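Local coordinates for heavy metal cation tricomponent efflux pump ZneA(CzcA-like) (Cupriavidus metallidurans, PDB 4K0J), which probably exports zinc and related heavy metal cations from the cell as an RND-family Zn(II)/proton antiporter of the inner membrane, at residues 517-528 and 1006-1014; 886-895 and 921-932. All blocks are in the same frame, centred on the assembly; numbering follows the deposited sequence.

Contact 1: residues 517-528 and 1006-1014; sequences LVGSTRTAIGIA and VLLPALYYL
The Tyr1013 ring, projecting from helix 1007-1014, meets Thr521 and the turn 517-519: Thr521 CG2 and the carbonyl oxygens of Leu517 and Gly519 approach it obliquely. Its in-plane edge neighbour is Ala1010 CA of its own helix. The phenol end lies against the turn, with Tyr1013 OH 3.3 Å from Gly519 CA. Glycine suits that turn, because the positive phi (99°) would bring a side chain up against the carbonyl oxygen of Val518, and glycine has none to bring. The turn leads into helix 521-528, where Ser520 O accepts Ala524 N (2.9 Å) and Thr523 OG1 from the same face of its carbonyl plane.

At the start of the turn, Leu517 presses its forked tip onto the start of helix 1007-1014, with CD2 3.8 Å from Ala1010 CB and CD1 4.1 Å from Pro1009 CB. Two small methyls meet between the helices, Ala524 CB and Ala1010 CB at 4.2 Å. Further along, Ile527 touches with its short branch: CG2, anti to the backbone N, lies 3.6 Å from Leu1007 CD1, while CG1 turns away. At the other end Thr521 CB meets Leu1014 CD1, the two side chains crossing at about a right angle.

The two predicted transmembrane helices cross at -126° at the surface, and their largely apolar side-chain contacts imply that dispersion and the burial of methyl groups contribute much of the hold.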
loop_
_atom_site.group_PDB
_atom_site.type_symbol
_atom_site.label_atom_id
_atom_site.label_comp_id
_atom_site.label_asym_id
_atom_site.label_seq_id
_atom_site.Cartn_x
_atom_site.Cartn_y
_atom_site.Cartn_z
ATOM N N LEU C 517 -25.354 47.023 -42.878
ATOM C CA LEU C 517 -25.181 47.207 -41.441
ATOM C C LEU C 517 -25.115 48.684 -41.063
ATOM O O LEU C 517 -25.192 49.032 -39.884
ATOM C CB LEU C 517 -23.922 46.488 -40.951
ATOM C CG LEU C 517 -23.893 44.969 -41.115
ATOM C CD1 LEU C 517 -22.630 44.398 -40.493
ATOM C CD2 LEU C 517 -25.132 44.334 -40.504
ATOM N N VAL C 518 -24.964 49.547 -42.065
ATOM C CA VAL C 518 -24.969 50.989 -41.839
ATOM C C VAL C 518 -26.350 51.415 -41.350
ATOM O O VAL C 518 -27.239 51.725 -42.144
ATOM C CB VAL C 518 -24.598 51.775 -43.117
ATOM C CG1 VAL C 518 -24.554 53.269 -42.834
ATOM C CG2 VAL C 518 -23.261 51.300 -43.663
ATOM N N GLY C 519 -26.524 51.419 -40.031
ATOM C CA GLY C 519 -27.818 51.678 -39.433
ATOM C C GLY C 519 -28.487 50.376 -39.039
ATOM O O GLY C 519 -27.809 49.417 -38.667
ATOM N N SER C 520 -29.815 50.345 -39.133
ATOM C CA SER C 520 -30.604 49.157 -38.806
ATOM C C SER C 520 -30.249 48.591 -37.434
ATOM O O SER C 520 -30.034 47.390 -37.281
ATOM C CB SER C 520 -30.442 48.083 -39.886
ATOM O OG SER C 520 -31.054 48.481 -41.101
ATOM N N THR C 521 -30.185 49.476 -36.445
ATOM C CA THR C 521 -29.839 49.099 -35.080
ATOM C C THR C 521 -30.856 48.122 -34.498
ATOM O O THR C 521 -30.513 46.996 -34.117
ATOM C CB THR C 521 -29.763 50.340 -34.169
ATOM O OG1 THR C 521 -31.032 51.006 -34.155
ATOM C CG2 THR C 521 -28.698 51.304 -34.671
ATOM N N ARG C 522 -32.110 48.560 -34.445
ATOM C CA ARG C 522 -33.189 47.770 -33.862
ATOM C C ARG C 522 -33.448 46.479 -34.634
ATOM O O ARG C 522 -33.981 45.518 -34.080
ATOM C CB ARG C 522 -34.472 48.600 -33.769
ATOM C CG ARG C 522 -34.355 49.824 -32.872
ATOM C CD ARG C 522 -35.679 50.564 -32.761
ATOM N NE ARG C 522 -35.579 51.728 -31.885
ATOM C CZ ARG C 522 -36.587 52.551 -31.618
ATOM N NH1 ARG C 522 -37.779 52.341 -32.160
ATOM N NH2 ARG C 522 -36.405 53.586 -30.809
ATOM N N THR C 523 -33.072 46.457 -35.908
ATOM C CA THR C 523 -33.250 45.263 -36.723
ATOM C C THR C 523 -32.136 44.261 -36.450
ATOM O O THR C 523 -32.377 43.059 -36.395
ATOM C CB THR C 523 -33.260 45.586 -38.224
ATOM O OG1 THR C 523 -31.930 45.483 -38.745
ATOM C CG2 THR C 523 -33.809 46.988 -38.467
ATOM N N ALA C 524 -30.915 44.764 -36.284
ATOM C CA ALA C 524 -29.772 43.908 -35.984
ATOM C C ALA C 524 -29.920 43.287 -34.599
ATOM O O ALA C 524 -29.871 42.057 -34.440
ATOM C CB ALA C 524 -28.479 44.700 -36.075
ATOM N N ILE C 525 -30.114 44.142 -33.599
ATOM C CA ILE C 525 -30.333 43.668 -32.239
ATOM C C ILE C 525 -31.658 42.913 -32.173
ATOM O O ILE C 525 -31.875 42.092 -31.281
ATOM C CB ILE C 525 -30.312 44.819 -31.213
ATOM C CG1 ILE C 525 -30.061 44.273 -29.806
ATOM C CG2 ILE C 525 -31.602 45.622 -31.269
ATOM C CD1 ILE C 525 -29.984 45.341 -28.741
ATOM N N GLY C 526 -32.535 43.189 -33.133
ATOM C CA GLY C 526 -33.766 42.439 -33.278
ATOM C C GLY C 526 -33.460 40.994 -33.608
ATOM O O GLY C 526 -33.937 40.088 -32.932
ATOM N N ILE C 527 -32.654 40.784 -34.643
ATOM C CA ILE C 527 -32.241 39.445 -35.047
ATOM C C ILE C 527 -31.533 38.741 -33.897
ATOM O O ILE C 527 -31.832 37.585 -33.585
ATOM C CB ILE C 527 -31.298 39.486 -36.267
ATOM C CG1 ILE C 527 -32.016 40.076 -37.480
ATOM C CG2 ILE C 527 -30.799 38.094 -36.601
ATOM C CD1 ILE C 527 -33.217 39.270 -37.927
ATOM N N ALA C 528 -30.604 39.452 -33.266
ATOM C CA ALA C 528 -29.849 38.903 -32.143
ATOM C C ALA C 528 -30.760 38.417 -31.016
ATOM O O ALA C 528 -30.769 37.229 -30.677
ATOM C CB ALA C 528 -28.859 39.933 -31.621
ATOM N N VAL C 1006 -21.722 39.097 -39.556
ATOM C CA VAL C 1006 -22.853 39.973 -39.858
ATOM C C VAL C 1006 -23.371 40.713 -38.626
ATOM O O VAL C 1006 -23.204 41.926 -38.508
ATOM C CB VAL C 1006 -24.019 39.201 -40.509
ATOM C CG1 VAL C 1006 -25.178 40.141 -40.799
ATOM C CG2 VAL C 1006 -23.557 38.515 -41.787
ATOM N N LEU C 1007 -24.002 39.982 -37.712
ATOM C CA LEU C 1007 -24.583 40.589 -36.518
ATOM C C LEU C 1007 -23.512 41.127 -35.572
ATOM O O LEU C 1007 -23.761 42.052 -34.798
ATOM C CB LEU C 1007 -25.464 39.582 -35.774
ATOM C CG LEU C 1007 -26.673 38.998 -36.507
ATOM C CD1 LEU C 1007 -27.346 37.948 -35.641
ATOM C CD2 LEU C 1007 -27.660 40.090 -36.892
ATOM N N LEU C 1008 -22.322 40.543 -35.642
ATOM C CA LEU C 1008 -21.241 40.899 -34.728
ATOM C C LEU C 1008 -20.586 42.265 -35.006
ATOM O O LEU C 1008 -20.379 43.044 -34.071
ATOM C CB LEU C 1008 -20.195 39.779 -34.657
ATOM C CG LEU C 1008 -19.188 39.882 -33.514
ATOM C CD1 LEU C 1008 -19.916 39.886 -32.180
ATOM C CD2 LEU C 1008 -18.176 38.747 -33.576
ATOM N N PRO C 1009 -20.247 42.561 -36.279
ATOM C CA PRO C 1009 -19.712 43.904 -36.538
ATOM C C PRO C 1009 -20.735 44.994 -36.228
ATOM O O PRO C 1009 -20.378 46.030 -35.662
ATOM C CB PRO C 1009 -19.413 43.874 -38.039
ATOM C CG PRO C 1009 -19.182 42.440 -38.345
ATOM C CD PRO C 1009 -20.153 41.704 -37.476
ATOM N N ALA C 1010 -21.991 44.754 -36.593
ATOM C CA ALA C 1010 -23.077 45.672 -36.272
ATOM C C ALA C 1010 -23.193 45.831 -34.762
ATOM O O ALA C 1010 -23.497 46.913 -34.259
ATOM C CB ALA C 1010 -24.388 45.171 -36.859
ATOM N N LEU C 1011 -22.942 44.746 -34.040
ATOM C CA LEU C 1011 -22.960 44.787 -32.585
ATOM C C LEU C 1011 -21.864 45.711 -32.068
ATOM O O LEU C 1011 -22.106 46.547 -31.193
ATOM C CB LEU C 1011 -22.786 43.382 -32.008
ATOM C CG LEU C 1011 -22.836 43.264 -30.485
ATOM C CD1 LEU C 1011 -24.173 43.761 -29.953
ATOM C CD2 LEU C 1011 -22.581 41.827 -30.057
ATOM N N TYR C 1012 -20.662 45.564 -32.622
ATOM C CA TYR C 1012 -19.521 46.379 -32.207
ATOM C C TYR C 1012 -19.745 47.861 -32.497
ATOM O O TYR C 1012 -19.435 48.718 -31.666
ATOM C CB TYR C 1012 -18.232 45.896 -32.881
ATOM C CG TYR C 1012 -17.002 46.691 -32.496
ATOM C CD1 TYR C 1012 -16.517 47.700 -33.319
ATOM C CD2 TYR C 1012 -16.329 46.435 -31.308
ATOM C CE1 TYR C 1012 -15.394 48.429 -32.972
ATOM C CE2 TYR C 1012 -15.204 47.159 -30.952
ATOM C CZ TYR C 1012 -14.743 48.155 -31.790
ATOM O OH TYR C 1012 -13.627 48.880 -31.444
ATOM N N TYR C 1013 -20.282 48.158 -33.678
ATOM C CA TYR C 1013 -20.548 49.541 -34.059
ATOM C C TYR C 1013 -21.660 50.148 -33.202
ATOM O O TYR C 1013 -21.610 51.329 -32.862
ATOM C CB TYR C 1013 -20.888 49.643 -35.555
ATOM C CG TYR C 1013 -22.277 50.170 -35.851
ATOM C CD1 TYR C 1013 -22.517 51.534 -35.973
ATOM C CD2 TYR C 1013 -23.346 49.301 -36.022
ATOM C CE1 TYR C 1013 -23.787 52.014 -36.242
ATOM C CE2 TYR C 1013 -24.618 49.770 -36.290
ATOM C CZ TYR C 1013 -24.832 51.127 -36.400
ATOM O OH TYR C 1013 -26.097 51.595 -36.671
ATOM N N LEU C 1014 -22.654 49.337 -32.856
ATOM C CA LEU C 1014 -23.781 49.814 -32.058
ATOM C C LEU C 1014 -23.381 50.068 -30.608
ATOM O O LEU C 1014 -23.860 51.011 -29.980
ATOM C CB LEU C 1014 -24.944 48.816 -32.123
ATOM C CG LEU C 1014 -26.262 49.132 -31.404
ATOM C CD1 LEU C 1014 -27.417 48.508 -32.160
ATOM C CD2 LEU C 1014 -26.262 48.632 -29.965
#

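Contact 2: residues 886-895 and 921-932; sequences LILMAVPLAT and FGVAVLNAIIMI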
loop_
_atom_site.group_PDB
_atom_site.type_symbol
_atom_site.label_atom_id
_atom_site.label_comp_id
_atom_site.label_asym_id
_atom_site.label_seq_id
_atom_site.Cartn_x
_atom_site.Cartn_y
_atom_site.Cartn_z
ATOM N N LEU C 886 -19.446 41.378 -25.075
ATOM C CA LEU C 886 -19.691 41.380 -26.510
ATOM C C LEU C 886 -19.176 40.091 -27.140
ATOM O O LEU C 886 -19.884 39.435 -27.904
ATOM C CB LEU C 886 -19.006 42.593 -27.148
ATOM C CG LEU C 886 -19.433 43.058 -28.543
ATOM C CD1 LEU C 886 -19.036 44.513 -28.741
ATOM C CD2 LEU C 886 -18.825 42.194 -29.637
ATOM N N ILE C 887 -17.942 39.730 -26.810
ATOM C CA ILE C 887 -17.328 38.538 -27.375
ATOM C C ILE C 887 -17.886 37.283 -26.720
ATOM O O ILE C 887 -18.050 36.252 -27.373
ATOM C CB ILE C 887 -15.799 38.562 -27.206
ATOM C CG1 ILE C 887 -15.257 39.971 -27.449
ATOM C CG2 ILE C 887 -15.141 37.549 -28.142
ATOM C CD1 ILE C 887 -13.750 40.065 -27.372
ATOM N N LEU C 888 -18.177 37.380 -25.425
ATOM C CA LEU C 888 -18.730 36.261 -24.669
ATOM C C LEU C 888 -20.047 35.785 -25.265
ATOM O O LEU C 888 -20.341 34.591 -25.262
ATOM C CB LEU C 888 -18.942 36.650 -23.205
ATOM C CG LEU C 888 -17.940 36.099 -22.191
ATOM C CD1 LEU C 888 -16.555 36.683 -22.420
ATOM C CD2 LEU C 888 -18.415 36.367 -20.771
ATOM N N MET C 889 -20.832 36.723 -25.788
ATOM C CA MET C 889 -22.140 36.392 -26.348
ATOM C C MET C 889 -22.057 35.803 -27.755
ATOM O O MET C 889 -22.999 35.912 -28.539
ATOM C CB MET C 889 -23.061 37.616 -26.336
ATOM C CG MET C 889 -23.402 38.119 -24.941
ATOM S SD MET C 889 -24.079 36.827 -23.878
ATOM C CE MET C 889 -24.261 37.719 -22.336
ATOM N N ALA C 890 -20.929 35.180 -28.074
ATOM C CA ALA C 890 -20.785 34.483 -29.343
ATOM C C ALA C 890 -21.206 33.022 -29.190
ATOM O O ALA C 890 -21.416 32.318 -30.179
ATOM C CB ALA C 890 -19.354 34.581 -29.845
ATOM N N VAL C 891 -21.330 32.572 -27.945
ATOM C CA VAL C 891 -21.731 31.193 -27.672
ATOM C C VAL C 891 -23.136 30.788 -28.168
ATOM O O VAL C 891 -23.316 29.657 -28.626
ATOM C CB VAL C 891 -21.508 30.783 -26.181
ATOM C CG1 VAL C 891 -20.042 30.462 -25.929
ATOM C CG2 VAL C 891 -21.988 31.862 -25.221
ATOM N N PRO C 892 -24.135 31.691 -28.091
ATOM C CA PRO C 892 -25.421 31.230 -28.627
ATOM C C PRO C 892 -25.405 31.154 -30.152
ATOM O O PRO C 892 -26.151 30.365 -30.733
ATOM C CB PRO C 892 -26.406 32.313 -28.166
ATOM C CG PRO C 892 -25.696 33.068 -27.088
ATOM C CD PRO C 892 -24.262 33.027 -27.481
ATOM N N LEU C 893 -24.565 31.970 -30.786
ATOM C CA LEU C 893 -24.438 31.974 -32.238
ATOM C C LEU C 893 -24.040 30.595 -32.734
ATOM O O LEU C 893 -24.471 30.152 -33.799
ATOM C CB LEU C 893 -23.391 32.996 -32.683
ATOM C CG LEU C 893 -23.610 34.455 -32.282
ATOM C CD1 LEU C 893 -22.542 35.340 -32.899
ATOM C CD2 LEU C 893 -24.995 34.920 -32.693
ATOM N N ALA C 894 -23.208 29.923 -31.946
ATOM C CA ALA C 894 -22.762 28.577 -32.262
ATOM C C ALA C 894 -23.772 27.560 -31.754
ATOM O O ALA C 894 -23.922 26.480 -32.324
ATOM C CB ALA C 894 -21.398 28.323 -31.648
ATOM N N THR C 895 -24.467 27.923 -30.681
ATOM C CA THR C 895 -25.454 27.047 -30.065
ATOM C C THR C 895 -26.598 26.732 -31.031
ATOM O O THR C 895 -27.153 25.632 -31.007
ATOM C CB THR C 895 -26.011 27.664 -28.764
ATOM O OG1 THR C 895 -24.928 27.982 -27.882
ATOM C CG2 THR C 895 -26.955 26.702 -28.065
ATOM N N PHE C 921 -17.438 26.033 -28.645
ATOM C CA PHE C 921 -17.316 27.350 -28.035
ATOM C C PHE C 921 -15.916 27.928 -28.227
ATOM O O PHE C 921 -15.758 29.129 -28.445
ATOM C CB PHE C 921 -17.675 27.286 -26.551
ATOM C CG PHE C 921 -19.131 27.019 -26.294
ATOM C CD1 PHE C 921 -20.074 27.244 -27.283
ATOM C CD2 PHE C 921 -19.556 26.544 -25.067
ATOM C CE1 PHE C 921 -21.410 27.003 -27.053
ATOM C CE2 PHE C 921 -20.893 26.301 -24.831
ATOM C CZ PHE C 921 -21.821 26.530 -25.824
ATOM N N GLY C 922 -14.910 27.064 -28.162
ATOM C CA GLY C 922 -13.534 27.485 -28.339
ATOM C C GLY C 922 -13.268 28.097 -29.701
ATOM O O GLY C 922 -12.843 29.247 -29.799
ATOM N N VAL C 923 -13.517 27.328 -30.757
ATOM C CA VAL C 923 -13.273 27.806 -32.115
ATOM C C VAL C 923 -14.154 29.012 -32.457
ATOM O O VAL C 923 -13.690 29.974 -33.084
ATOM C CB VAL C 923 -13.444 26.671 -33.162
ATOM C CG1 VAL C 923 -14.716 25.879 -32.902
ATOM C CG2 VAL C 923 -13.428 27.228 -34.576
ATOM N N ALA C 924 -15.411 28.969 -32.023
ATOM C CA ALA C 924 -16.336 30.070 -32.277
ATOM C C ALA C 924 -15.847 31.371 -31.640
ATOM O O ALA C 924 -15.768 32.421 -32.299
ATOM C CB ALA C 924 -17.724 29.721 -31.776
ATOM N N VAL C 925 -15.506 31.295 -30.357
ATOM C CA VAL C 925 -15.009 32.464 -29.643
ATOM C C VAL C 925 -13.641 32.887 -30.175
ATOM O O VAL C 925 -13.249 34.035 -30.031
ATOM C CB VAL C 925 -14.941 32.231 -28.118
ATOM C CG1 VAL C 925 -13.658 31.511 -27.740
ATOM C CG2 VAL C 925 -15.042 33.551 -27.376
ATOM N N LEU C 926 -12.922 31.960 -30.800
ATOM C CA LEU C 926 -11.653 32.300 -31.426
ATOM C C LEU C 926 -11.916 33.190 -32.628
ATOM O O LEU C 926 -11.259 34.217 -32.807
ATOM C CB LEU C 926 -10.894 31.048 -31.867
ATOM C CG LEU C 926 -9.536 31.367 -32.499
ATOM C CD1 LEU C 926 -8.620 31.987 -31.461
ATOM C CD2 LEU C 926 -8.894 30.135 -33.117
ATOM N N ASN C 927 -12.883 32.792 -33.450
ATOM C CA ASN C 927 -13.266 33.606 -34.600
ATOM C C ASN C 927 -13.787 34.985 -34.190
ATOM O O ASN C 927 -13.404 36.008 -34.777
ATOM C CB ASN C 927 -14.285 32.874 -35.476
ATOM C CG ASN C 927 -13.641 31.827 -36.368
ATOM O OD1 ASN C 927 -12.501 31.984 -36.801
ATOM N ND2 ASN C 927 -14.371 30.753 -36.645
ATOM N N ALA C 928 -14.646 35.008 -33.173
ATOM C CA ALA C 928 -15.139 36.272 -32.627
ATOM C C ALA C 928 -13.991 37.162 -32.141
ATOM O O ALA C 928 -13.960 38.364 -32.419
ATOM C CB ALA C 928 -16.126 36.016 -31.501
ATOM N N ILE C 929 -13.049 36.561 -31.417
ATOM C CA ILE C 929 -11.890 37.281 -30.900
ATOM C C ILE C 929 -11.073 37.890 -32.024
ATOM O O ILE C 929 -10.762 39.072 -31.983
ATOM C CB ILE C 929 -10.980 36.377 -30.046
ATOM C CG1 ILE C 929 -11.575 36.187 -28.651
ATOM C CG2 ILE C 929 -9.588 36.981 -29.915
ATOM C CD1 ILE C 929 -10.865 35.134 -27.831
ATOM N N ILE C 930 -10.732 37.086 -33.027
ATOM C CA ILE C 930 -9.960 37.582 -34.164
ATOM C C ILE C 930 -10.664 38.752 -34.848
ATOM O O ILE C 930 -10.059 39.807 -35.086
ATOM C CB ILE C 930 -9.688 36.473 -35.193
ATOM C CG1 ILE C 930 -8.700 35.457 -34.620
ATOM C CG2 ILE C 930 -9.131 37.061 -36.481
ATOM C CD1 ILE C 930 -7.349 36.051 -34.287
ATOM N N MET C 931 -11.947 38.559 -35.150
ATOM C CA MET C 931 -12.756 39.609 -35.759
ATOM C C MET C 931 -12.689 40.913 -34.964
ATOM O O MET C 931 -12.226 41.941 -35.473
ATOM C CB MET C 931 -14.209 39.146 -35.890
ATOM C CG MET C 931 -15.204 40.271 -36.131
ATOM S SD MET C 931 -14.811 41.247 -37.589
ATOM C CE MET C 931 -15.182 40.076 -38.891
ATOM N N ILE C 932 -13.134 40.853 -33.712
ATOM C CA ILE C 932 -13.228 42.037 -32.863
ATOM C C ILE C 932 -11.873 42.696 -32.606
ATOM O O ILE C 932 -11.782 43.916 -32.495
ATOM C CB ILE C 932 -13.953 41.714 -31.531
ATOM C CG1 ILE C 932 -15.359 42.315 -31.540
ATOM C CG2 ILE C 932 -13.174 42.225 -30.328
ATOM C CD1 ILE C 932 -16.195 41.883 -32.721
#
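Val891 O, which lies 3.6 Å from Phe921 CE1 across the contact, is the acceptor for Thr895 N at 2.9 Å and, weakly, for Ala894 N. Here a transmembrane helix of the RND fold, broken after 886-888 and helical again through 891-895, packs on the continuous helix 921-932 with one knob set into a hole. Its backbone leaves helical angles at Met889, and Ala890 N reaches Ile887 O only weakly.

The knob is Ile887, seated among Val925, Ala928, Ile929 and Ile932. Its two branches divide the work: CG2 meets Ala928 CB at 3.8 Å, while a chi1 of -40° sets CG1 beside the backbone N and sends the longer arm to Ile932, bringing CD1 to 3.7 Å from Ile932 CG2. Branched isoleucine fills such a hole on two sides. Alanines meet in the middle of the interface, their small methyls putting little bulk between the helices; Ala890 CB meets Ala928 CB and Ala894 CB meets Ala924 CB, each pair 3.9 Å apart.

On a side of helix 921-932 that does not touch 886-895, Asn927 gives its OD1 to a hydrogen bond with Thr964 OG1, which ties the helix to helix 958-970.

At the far end, Phe921 offers a flat apolar surface to beta-branched valine. Val891 CG1 makes a CH-pi contact over one ring face, 22° off the normal, while Thr895 OG1 comes to the ring's edge near its plane, 3.7 Å from Phe921 CE1.

Followed from the N terminus, the chain enters contact 1 at 517-528, just after helix 503-516, and then runs through many strands and helices before helix 848-873 brings it to 886-895. Contact 2 closes a short, largely helical loop when 921-932 packs back on that segment. Only after helices 958-970 and 986-997 does 1006-1014 close the long loop of contact 1, so contact 2 is nested inside it. The contacts touch through helix 1007-1014: Leu1008 packs on both Leu886 and Ile932, and Leu1011 on Leu886. This last helix thus lies between helix 521-528 and the pair of contact 2, joining them within the transmembrane helices.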